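Local coordinates for intron-associated endonuclease 1 (PDB 1MK0), which cleaves DNA as a homing endonuclease of phage T4, its catalytic activity residing in an N-terminal GIY-YIG domain, at residues N10-K15 and N50-V55; R74-I79 and I91-F96; Y6-T11 and F56-L61. The protein carries 1 engineered substitution. All coordinates share one frame; numbering follows the deposited sequence.

Contact 1: residues N10-K15 and N50-V55; sequences NTLNNK and NKHGNV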
loop_
_atom_site.group_PDB
_atom_site.type_symbol
_atom_site.label_atom_id
_atom_site.label_comp_id
_atom_site.label_asym_id
_atom_site.label_seq_id
_atom_site.Cartn_x
_atom_site.Cartn_y
_atom_site.Cartn_z
ATOM N N ASN A 10 -5.993 -6.234 4.725
ATOM C CA ASN A 10 -5.898 -7.384 5.611
ATOM C C ASN A 10 -7.296 -8.007 5.629
ATOM O O ASN A 10 -8.262 -7.351 6.017
ATOM C CB ASN A 10 -5.504 -6.917 7.012
ATOM C CG ASN A 10 -5.260 -8.068 7.965
ATOM O OD1 ASN A 10 -6.020 -9.032 7.998
ATOM N ND2 ASN A 10 -4.199 -7.965 8.754
ATOM N N THR A 11 -7.405 -9.261 5.202
ATOM C CA THR A 11 -8.706 -9.927 5.154
ATOM C C THR A 11 -9.269 -10.301 6.523
ATOM O O THR A 11 -10.423 -10.725 6.627
ATOM C CB THR A 11 -8.653 -11.199 4.276
ATOM O OG1 THR A 11 -7.729 -12.139 4.837
ATOM C CG2 THR A 11 -8.214 -10.846 2.864
ATOM N N LEU A 12 -8.467 -10.134 7.568
ATOM C CA LEU A 12 -8.904 -10.465 8.920
ATOM C C LEU A 12 -9.579 -9.297 9.635
ATOM O O LEU A 12 -10.457 -9.506 10.476
ATOM C CB LEU A 12 -7.713 -10.945 9.758
ATOM C CG LEU A 12 -6.901 -12.133 9.234
ATOM C CD1 LEU A 12 -5.801 -12.471 10.230
ATOM C CD2 LEU A 12 -7.811 -13.336 9.018
ATOM N N ASN A 13 -9.182 -8.071 9.302
ATOM C CA ASN A 13 -9.745 -6.889 9.953
ATOM C C ASN A 13 -10.113 -5.741 9.010
ATOM O O ASN A 13 -10.543 -4.683 9.459
ATOM C CB ASN A 13 -8.765 -6.369 11.002
ATOM C CG ASN A 13 -7.385 -6.137 10.431
ATOM O OD1 ASN A 13 -7.244 -5.657 9.307
ATOM N ND2 ASN A 13 -6.360 -6.473 11.203
ATOM N N ASN A 14 -9.931 -5.952 7.713
ATOM C CA ASN A 14 -10.254 -4.946 6.705
ATOM C C ASN A 14 -9.404 -3.674 6.719
ATOM O O ASN A 14 -9.741 -2.700 6.041
ATOM C CB ASN A 14 -11.734 -4.566 6.799
ATOM C CG ASN A 14 -12.648 -5.733 6.502
ATOM O OD1 ASN A 14 -12.537 -6.368 5.454
ATOM N ND2 ASN A 14 -13.556 -6.024 7.424
ATOM N N LYS A 15 -8.316 -3.669 7.484
ATOM C CA LYS A 15 -7.434 -2.504 7.515
ATOM C C LYS A 15 -6.656 -2.498 6.202
ATOM O O LYS A 15 -6.345 -3.556 5.660
ATOM C CB LYS A 15 -6.463 -2.585 8.695
ATOM C CG LYS A 15 -7.114 -2.378 10.052
ATOM C CD LYS A 15 -6.087 -2.483 11.167
ATOM C CE LYS A 15 -6.727 -2.292 12.534
ATOM N NZ LYS A 15 -7.342 -0.944 12.679
ATOM N N ASN A 50 4.022 -10.062 10.655
ATOM C CA ASN A 50 4.759 -10.942 11.558
ATOM C C ASN A 50 3.795 -11.833 12.333
ATOM O O ASN A 50 4.136 -12.956 12.704
ATOM C CB ASN A 50 5.607 -10.131 12.540
ATOM C CG ASN A 50 6.802 -9.485 11.877
ATOM O OD1 ASN A 50 7.162 -9.827 10.750
ATOM N ND2 ASN A 50 7.438 -8.557 12.583
ATOM N N LYS A 51 2.587 -11.330 12.567
ATOM C CA LYS A 51 1.574 -12.075 13.308
ATOM C C LYS A 51 0.694 -12.983 12.456
ATOM O O LYS A 51 0.182 -13.990 12.947
ATOM C CB LYS A 51 0.656 -11.110 14.064
ATOM C CG LYS A 51 1.302 -10.375 15.218
ATOM C CD LYS A 51 0.272 -9.507 15.926
ATOM C CE LYS A 51 0.847 -8.868 17.178
ATOM N NZ LYS A 51 -0.155 -8.006 17.870
ATOM N N HIS A 52 0.521 -12.642 11.184
ATOM C CA HIS A 52 -0.365 -13.421 10.325
ATOM C C HIS A 52 0.212 -13.913 9.011
ATOM O O HIS A 52 -0.364 -14.796 8.378
ATOM C CB HIS A 52 -1.607 -12.590 9.992
ATOM C CG HIS A 52 -2.233 -11.929 11.179
ATOM N ND1 HIS A 52 -2.780 -12.641 12.224
ATOM C CD2 HIS A 52 -2.405 -10.620 11.482
ATOM C CE1 HIS A 52 -3.264 -11.799 13.121
ATOM N NE2 HIS A 52 -3.049 -10.567 12.695
ATOM N N GLY A 53 1.331 -13.345 8.585
ATOM C CA GLY A 53 1.873 -13.744 7.306
ATOM C C GLY A 53 0.996 -13.085 6.255
ATOM O O GLY A 53 0.297 -12.113 6.556
ATOM N N ASN A 54 0.990 -13.613 5.038
ATOM C CA ASN A 54 0.198 -12.995 3.980
ATOM C C ASN A 54 -1.290 -13.323 3.958
ATOM O O ASN A 54 -1.732 -14.215 3.231
ATOM C CB ASN A 54 0.806 -13.313 2.614
ATOM C CG ASN A 54 0.180 -12.498 1.492
ATOM O OD1 ASN A 54 0.602 -12.587 0.337
ATOM N ND2 ASN A 54 -0.828 -11.702 1.826
ATOM N N VAL A 55 -2.056 -12.585 4.754
ATOM C CA VAL A 55 -3.503 -12.744 4.815
ATOM C C VAL A 55 -4.110 -11.530 4.112
ATOM O O VAL A 55 -5.246 -11.149 4.377
ATOM C CB VAL A 55 -4.010 -12.780 6.279
ATOM C CG1 VAL A 55 -3.545 -14.060 6.952
ATOM C CG2 VAL A 55 -3.498 -11.566 7.047
#

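Contact 2: residues R74-I79 and I91-F96; sequences RANFWI and IADATF. Engineered in segment 74-79: Ala75 (natural residue Glu).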
loop_
_atom_site.group_PDB
_atom_site.type_symbol
_atom_site.label_atom_id
_atom_site.label_comp_id
_atom_site.label_asym_id
_atom_site.label_seq_id
_atom_site.Cartn_x
_atom_site.Cartn_y
_atom_site.Cartn_z
ATOM N N ARG A 74 -3.462 11.947 -5.677
ATOM C CA ARG A 74 -4.419 10.848 -5.638
ATOM C C ARG A 74 -4.116 9.842 -4.537
ATOM O O ARG A 74 -5.033 9.271 -3.946
ATOM C CB ARG A 74 -4.480 10.149 -6.999
ATOM C CG ARG A 74 -4.985 11.060 -8.110
ATOM C CD ARG A 74 -6.305 11.717 -7.720
ATOM N NE ARG A 74 -7.393 10.751 -7.606
ATOM C CZ ARG A 74 -8.554 11.006 -7.009
ATOM N NH1 ARG A 74 -8.777 12.193 -6.465
ATOM N NH2 ARG A 74 -9.502 10.080 -6.972
ATOM N N ALA A 75 -2.835 9.612 -4.263
ATOM C CA ALA A 75 -2.467 8.686 -3.199
ATOM C C ALA A 75 -2.954 9.268 -1.872
ATOM O O ALA A 75 -3.534 8.559 -1.046
ATOM C CB ALA A 75 -0.959 8.489 -3.165
ATOM N N ASN A 76 -2.724 10.563 -1.666
ATOM C CA ASN A 76 -3.164 11.197 -0.427
ATOM C C ASN A 76 -4.676 11.235 -0.325
ATOM O O ASN A 76 -5.230 11.154 0.769
ATOM C CB ASN A 76 -2.591 12.605 -0.294
ATOM C CG ASN A 76 -1.160 12.597 0.193
ATOM O OD1 ASN A 76 -0.779 11.753 1.005
ATOM N ND2 ASN A 76 -0.364 13.544 -0.280
ATOM N N PHE A 77 -5.352 11.358 -1.463
ATOM C CA PHE A 77 -6.806 11.362 -1.451
ATOM C C PHE A 77 -7.296 10.045 -0.860
ATOM O O PHE A 77 -8.132 10.032 0.040
ATOM C CB PHE A 77 -7.375 11.492 -2.865
ATOM C CG PHE A 77 -8.854 11.243 -2.933
ATOM C CD1 PHE A 77 -9.756 12.209 -2.500
ATOM C CD2 PHE A 77 -9.346 10.014 -3.363
ATOM C CE1 PHE A 77 -11.123 11.954 -2.490
ATOM C CE2 PHE A 77 -10.707 9.747 -3.357
ATOM C CZ PHE A 77 -11.601 10.721 -2.918
ATOM N N TRP A 78 -6.773 8.936 -1.377
ATOM C CA TRP A 78 -7.184 7.622 -0.901
ATOM C C TRP A 78 -6.758 7.310 0.525
ATOM O O TRP A 78 -7.480 6.621 1.243
ATOM C CB TRP A 78 -6.694 6.537 -1.862
ATOM C CG TRP A 78 -7.510 6.525 -3.121
ATOM C CD1 TRP A 78 -7.095 6.851 -4.381
ATOM C CD2 TRP A 78 -8.906 6.232 -3.220
ATOM N NE1 TRP A 78 -8.152 6.781 -5.261
ATOM C CE2 TRP A 78 -9.276 6.404 -4.572
ATOM C CE3 TRP A 78 -9.883 5.841 -2.294
ATOM C CZ2 TRP A 78 -10.584 6.201 -5.021
ATOM C CZ3 TRP A 78 -11.183 5.640 -2.741
ATOM C CH2 TRP A 78 -11.522 5.821 -4.093
ATOM N N ILE A 79 -5.597 7.810 0.940
ATOM C CA ILE A 79 -5.135 7.580 2.307
ATOM C C ILE A 79 -6.133 8.213 3.272
ATOM O O ILE A 79 -6.487 7.627 4.291
ATOM C CB ILE A 79 -3.741 8.201 2.545
ATOM C CG1 ILE A 79 -2.674 7.367 1.836
ATOM C CG2 ILE A 79 -3.442 8.277 4.040
ATOM C CD1 ILE A 79 -1.293 7.991 1.876
ATOM N N ILE A 91 2.070 4.958 7.429
ATOM C CA ILE A 91 2.681 5.673 8.548
ATOM C C ILE A 91 2.825 7.171 8.317
ATOM O O ILE A 91 3.269 7.895 9.205
ATOM C CB ILE A 91 4.089 5.115 8.900
ATOM C CG1 ILE A 91 5.038 5.300 7.716
ATOM C CG2 ILE A 91 3.987 3.648 9.293
ATOM C CD1 ILE A 91 6.495 5.032 8.057
ATOM N N ALA A 92 2.458 7.635 7.129
ATOM C CA ALA A 92 2.551 9.052 6.805
ATOM C C ALA A 92 1.870 9.305 5.473
ATOM O O ALA A 92 1.369 8.377 4.844
ATOM C CB ALA A 92 4.011 9.477 6.735
ATOM N N ASP A 93 1.831 10.564 5.049
ATOM C CA ASP A 93 1.223 10.871 3.767
ATOM C C ASP A 93 2.088 10.283 2.664
ATOM O O ASP A 93 3.220 9.861 2.905
ATOM C CB ASP A 93 1.057 12.378 3.574
ATOM C CG ASP A 93 -0.092 12.938 4.387
ATOM O OD1 ASP A 93 -1.083 12.204 4.595
ATOM O OD2 ASP A 93 -0.012 14.111 4.802
ATOM N N ALA A 94 1.548 10.266 1.453
ATOM C CA ALA A 94 2.224 9.682 0.301
ATOM C C ALA A 94 3.561 10.260 -0.135
ATOM O O ALA A 94 3.826 11.455 0.007
ATOM C CB ALA A 94 1.269 9.676 -0.889
ATOM N N THR A 95 4.398 9.378 -0.673
ATOM C CA THR A 95 5.705 9.745 -1.198
ATOM C C THR A 95 5.729 9.245 -2.644
ATOM O O THR A 95 4.858 8.469 -3.047
ATOM C CB THR A 95 6.851 9.087 -0.403
ATOM O OG1 THR A 95 8.110 9.518 -0.936
ATOM C CG2 THR A 95 6.766 7.577 -0.488
ATOM N N PHE A 96 6.712 9.683 -3.422
ATOM C CA PHE A 96 6.802 9.279 -4.820
ATOM C C PHE A 96 8.202 8.815 -5.201
ATOM O O PHE A 96 9.190 9.235 -4.598
ATOM C CB PHE A 96 6.401 10.453 -5.720
ATOM C CG PHE A 96 6.378 10.117 -7.183
ATOM C CD1 PHE A 96 5.320 9.402 -7.732
ATOM C CD2 PHE A 96 7.424 10.510 -8.014
ATOM C CE1 PHE A 96 5.302 9.082 -9.087
ATOM C CE2 PHE A 96 7.416 10.196 -9.367
ATOM C CZ PHE A 96 6.354 9.481 -9.908
HETATM O O HOH W 1 2.455 13.807 0.629
HETATM O O HOH W 2 -3.840 12.048 3.161
#

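Contact 3: residues Y6-T11 and F56-L61; sequences YQIKNT and FECSIL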
loop_
_atom_site.group_PDB
_atom_site.type_symbol
_atom_site.label_atom_id
_atom_site.label_comp_id
_atom_site.label_asym_id
_atom_site.label_seq_id
_atom_site.Cartn_x
_atom_site.Cartn_y
_atom_site.Cartn_z
ATOM N N TYR A 6 -3.108 1.798 -5.367
ATOM C CA TYR A 6 -3.623 0.499 -4.966
ATOM C C TYR A 6 -3.823 0.419 -3.461
ATOM O O TYR A 6 -3.400 1.300 -2.716
ATOM C CB TYR A 6 -2.638 -0.592 -5.395
ATOM C CG TYR A 6 -1.293 -0.471 -4.711
ATOM C CD1 TYR A 6 -1.099 -0.960 -3.416
ATOM C CD2 TYR A 6 -0.235 0.188 -5.331
ATOM C CE1 TYR A 6 0.112 -0.790 -2.759
ATOM C CE2 TYR A 6 0.980 0.367 -4.681
ATOM C CZ TYR A 6 1.145 -0.124 -3.395
ATOM O OH TYR A 6 2.334 0.071 -2.748
ATOM N N GLN A 7 -4.477 -0.650 -3.024
ATOM C CA GLN A 7 -4.675 -0.883 -1.604
ATOM C C GLN A 7 -4.289 -2.329 -1.315
ATOM O O GLN A 7 -4.449 -3.209 -2.166
ATOM C CB GLN A 7 -6.137 -0.653 -1.190
ATOM C CG GLN A 7 -7.134 -1.637 -1.797
ATOM C CD GLN A 7 -8.544 -1.479 -1.243
ATOM O OE1 GLN A 7 -9.481 -2.130 -1.709
ATOM N NE2 GLN A 7 -8.699 -0.620 -0.245
ATOM N N ILE A 8 -3.733 -2.554 -0.130
ATOM C CA ILE A 8 -3.370 -3.891 0.325
ATOM C C ILE A 8 -4.240 -4.023 1.563
ATOM O O ILE A 8 -4.039 -3.310 2.545
ATOM C CB ILE A 8 -1.878 -3.994 0.710
ATOM C CG1 ILE A 8 -1.010 -3.765 -0.533
ATOM C CG2 ILE A 8 -1.589 -5.373 1.312
ATOM C CD1 ILE A 8 0.483 -3.834 -0.275
ATOM N N LYS A 9 -5.225 -4.913 1.508
ATOM C CA LYS A 9 -6.160 -5.074 2.615
ATOM C C LYS A 9 -6.028 -6.370 3.405
ATOM O O LYS A 9 -5.956 -7.460 2.838
ATOM C CB LYS A 9 -7.594 -4.939 2.083
ATOM C CG LYS A 9 -8.679 -5.081 3.142
ATOM C CD LYS A 9 -10.052 -4.683 2.598
ATOM C CE LYS A 9 -10.480 -5.556 1.430
ATOM N NZ LYS A 9 -11.850 -5.217 0.943
ATOM N N ASN A 10 -5.993 -6.234 4.725
ATOM C CA ASN A 10 -5.898 -7.384 5.611
ATOM C C ASN A 10 -7.296 -8.007 5.629
ATOM O O ASN A 10 -8.262 -7.351 6.017
ATOM C CB ASN A 10 -5.504 -6.917 7.012
ATOM C CG ASN A 10 -5.260 -8.068 7.965
ATOM O OD1 ASN A 10 -6.020 -9.032 7.998
ATOM N ND2 ASN A 10 -4.199 -7.965 8.754
ATOM N N THR A 11 -7.405 -9.261 5.202
ATOM C CA THR A 11 -8.706 -9.927 5.154
ATOM C C THR A 11 -9.269 -10.301 6.523
ATOM O O THR A 11 -10.423 -10.725 6.627
ATOM C CB THR A 11 -8.653 -11.199 4.276
ATOM O OG1 THR A 11 -7.729 -12.139 4.837
ATOM C CG2 THR A 11 -8.214 -10.846 2.864
ATOM N N PHE A 56 -3.338 -10.936 3.205
ATOM C CA PHE A 56 -3.781 -9.741 2.494
ATOM C C PHE A 56 -4.306 -9.955 1.082
ATOM O O PHE A 56 -4.012 -10.959 0.432
ATOM C CB PHE A 56 -2.640 -8.718 2.435
ATOM C CG PHE A 56 -2.077 -8.364 3.779
ATOM C CD1 PHE A 56 -1.127 -9.177 4.386
ATOM C CD2 PHE A 56 -2.526 -7.237 4.459
ATOM C CE1 PHE A 56 -0.633 -8.876 5.654
ATOM C CE2 PHE A 56 -2.037 -6.928 5.728
ATOM C CZ PHE A 56 -1.090 -7.750 6.325
ATOM N N GLU A 57 -5.086 -8.976 0.629
ATOM C CA GLU A 57 -5.663 -8.950 -0.708
ATOM C C GLU A 57 -5.269 -7.623 -1.343
ATOM O O GLU A 57 -5.512 -6.561 -0.769
ATOM C CB GLU A 57 -7.188 -9.027 -0.654
ATOM C CG GLU A 57 -7.761 -10.424 -0.604
ATOM C CD GLU A 57 -9.273 -10.422 -0.751
ATOM O OE1 GLU A 57 -9.772 -9.863 -1.753
ATOM O OE2 GLU A 57 -9.961 -10.979 0.129
ATOM N N CYS A 58 -4.663 -7.688 -2.522
ATOM C CA CYS A 58 -4.243 -6.486 -3.231
ATOM C C CYS A 58 -5.236 -6.154 -4.336
ATOM O O CYS A 58 -5.643 -7.031 -5.097
ATOM C CB CYS A 58 -2.857 -6.690 -3.848
ATOM S SG CYS A 58 -1.531 -7.036 -2.667
ATOM N N SER A 59 -5.633 -4.888 -4.421
ATOM C CA SER A 59 -6.559 -4.460 -5.462
ATOM C C SER A 59 -6.203 -3.059 -5.939
ATOM O O SER A 59 -5.574 -2.286 -5.219
ATOM C CB SER A 59 -8.006 -4.497 -4.956
ATOM O OG SER A 59 -8.191 -3.672 -3.825
ATOM N N ILE A 60 -6.597 -2.743 -7.165
ATOM C CA ILE A 60 -6.322 -1.436 -7.743
ATOM C C ILE A 60 -7.414 -0.456 -7.346
ATOM O O ILE A 60 -8.599 -0.780 -7.412
ATOM C CB ILE A 60 -6.281 -1.513 -9.285
ATOM C CG1 ILE A 60 -5.125 -2.410 -9.728
ATOM C CG2 ILE A 60 -6.151 -0.118 -9.878
ATOM C CD1 ILE A 60 -5.119 -2.715 -11.213
ATOM N N LEU A 61 -7.013 0.735 -6.917
ATOM C CA LEU A 61 -7.982 1.760 -6.556
ATOM C C LEU A 61 -8.199 2.644 -7.777
ATOM O O LEU A 61 -9.332 2.967 -8.127
ATOM C CB LEU A 61 -7.470 2.606 -5.385
ATOM C CG LEU A 61 -7.340 1.917 -4.022
ATOM C CD1 LEU A 61 -6.796 2.907 -3.011
ATOM C CD2 LEU A 61 -8.688 1.386 -3.570
#

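Contact 1: residues N10-K15 and N50-V55
Val55 O takes two hydrogen bonds from a single residue, Thr11. The backbone Thr11 N reaches Val55 O at 3.0 Å with an N-H...O angle of 165°, and the hydroxyl Thr11 OG1 donates to Val55 O at 2.7 Å. With chi1 at 62°, OG1 sits between the backbone N and the carbonyl carbon of Thr11, which turns the hydroxyl onto the acceptor that its own amide already uses.

Van der Waals packing continues beside this pair. Val55 CG2 lies against the Asn10 amide, 3.7 Å from Asn10 OD1, the two side chains running alongside and pointing the same way. Leu12 crosses Val55 at about a right angle, with Leu12 CD1 4.0 Å from Val55 CG2. Leu12 CD1 also makes a CH-pi contact, 3.7 Å from the centroid of the His52 imidazole and over one face, while CB of the preceding Lys51 covers the opposite face.

The Asn10 amide is held at both ends. Leu12 N donates to Asn10 OD1 at 2.7 Å in the carbonyl plane, an Asx turn, and Asn10 ND2 bonds Tyr89 OH, which should hold the amide plane that Val55 touches against rotation.

This surface contact joins the beta-hairpin turn linking strands 4-10 and 16-21 to the connection between helix 43-52 and strand 56-63, just beyond the strand pairing in the antiparallel sheet of the GIY-YIG domain.

Contact 2: residues R74-I79 and I91-F96
Ala94 N donates to Asn76 OD1 at 2.8 Å with an N-H...O angle of 166°, fastening the extended C-terminal segment to helix 68-81 of the GIY-YIG alpha/beta domain. The donor is tilted 24° from the carbonyl plane of the amide. A water completes the grip on Ala94: it accepts from Asn76 ND2 and donates to Ala94 O, so one side-chain amide serves both backbone polar groups of the same residue, one directly and one at second hand. Held at both ends, the amide has little freedom to flip.

Asp93 meets this amide nearly at a right angle, with Asp93 CB 3.2 Å from Asn76 OD1 and its carboxylate turned 71° from the amide plane. The carboxylate instead pairs with Lys85 in a salt bridge through OD1. A second water donates to that oxygen and to Asn76 O, linking the loop to the helix backbone.

Beside the amide, Ile79 CD1, at the end of an extended chain a turn further along the helix, packs 4.1 Å from Ala94 CB and also touches the backbone at Ala94 N, 3.7 Å away. Val18 of strand 16-21 also touches Ile79, and Ile5 of strand 4-10 touches residue 75, so this helix face bridges sheet and C-terminal segment. Just beyond, Thr95 N binds a citrate, probably from the crystallisation liquor. At the engineered Ala75, CB lies only 3.4 Å from Ala94 CB, tighter than usual van der Waals contact.

Contact 3: residues Y6-T11 and F56-L61
Phe56 and Asn10 face each other at one end of an antiparallel strand pair, in which strand 4-10, central in the sheet of the GIY-YIG domain, meets strand 56-63 at its edge. Phe56 CG is anti to its carbonyl carbon, chi1 -55°, which swings the ring across to the neighbouring strand, where CE2 packs 3.7 Å from Asn10 CB. Ring and amide planes are steeply inclined to each other. Leu45 and Ser48 of helix 43-52 also touch Phe56.

Ile8 divides its branches on the same face: CG2 meets Phe56 CB at 3.7 Å, whereas CG1 points along to Cys58 SG at 3.9 Å. Tyr6 and Ile60 form a non-hydrogen-bonded pair, but the Tyr6 ring is carried off toward helix 24-37, where it packs edge-to-face with Trp28 and its OH bonds His31 NE2.

Two hydrogen-bonded pairs, Gln7 with Ser59 and Lys9 with Glu57, hold the backbones together. The straightest link runs from Lys9 N to Glu57 O, 2.8 Å with 178° at the hydrogen.

On the opposite face Gln7 turns back over its own backbone at chi1 65°, and the chain then runs out extended. This brings Gln7 OE1 to 2.9 Å from Ser59 OG and sets the amide beside Leu61, which crosses it at about a right angle with CD2 3.7 Å from Gln7 CD. Past the end of strand 4-10, Thr11 CG2 crosses the Glu57 side chain at about a right angle, 3.5 Å from Glu57 CG and 3.2 Å from Glu57 OE2.

Overall arrangement
Contact 1 lies at the end of the antiparallel pairing of contact 3; they share Asn10 and Thr11, and their centres are 11 Å apart. Contact 3 is the partly buried strand pair, held by paired backbone bonds, with several side chains packed against helices 24-37 and 43-52; contact 1 lies on the surface, where the strands have given way to turns and a doubly bonded carbonyl, the packing of Val55 and a methyl-imidazole contact do the joining. Contact 2, across the chain's centre from both, is a partly buried helix-to-loop contact relying on one side-chain amide, waters and the small apolar patch round Ala94. It still meets contact 3, through Trp78 CG and Leu61 CD1 at 3.7 Å, whereas contacts 1 and 2 do not touch.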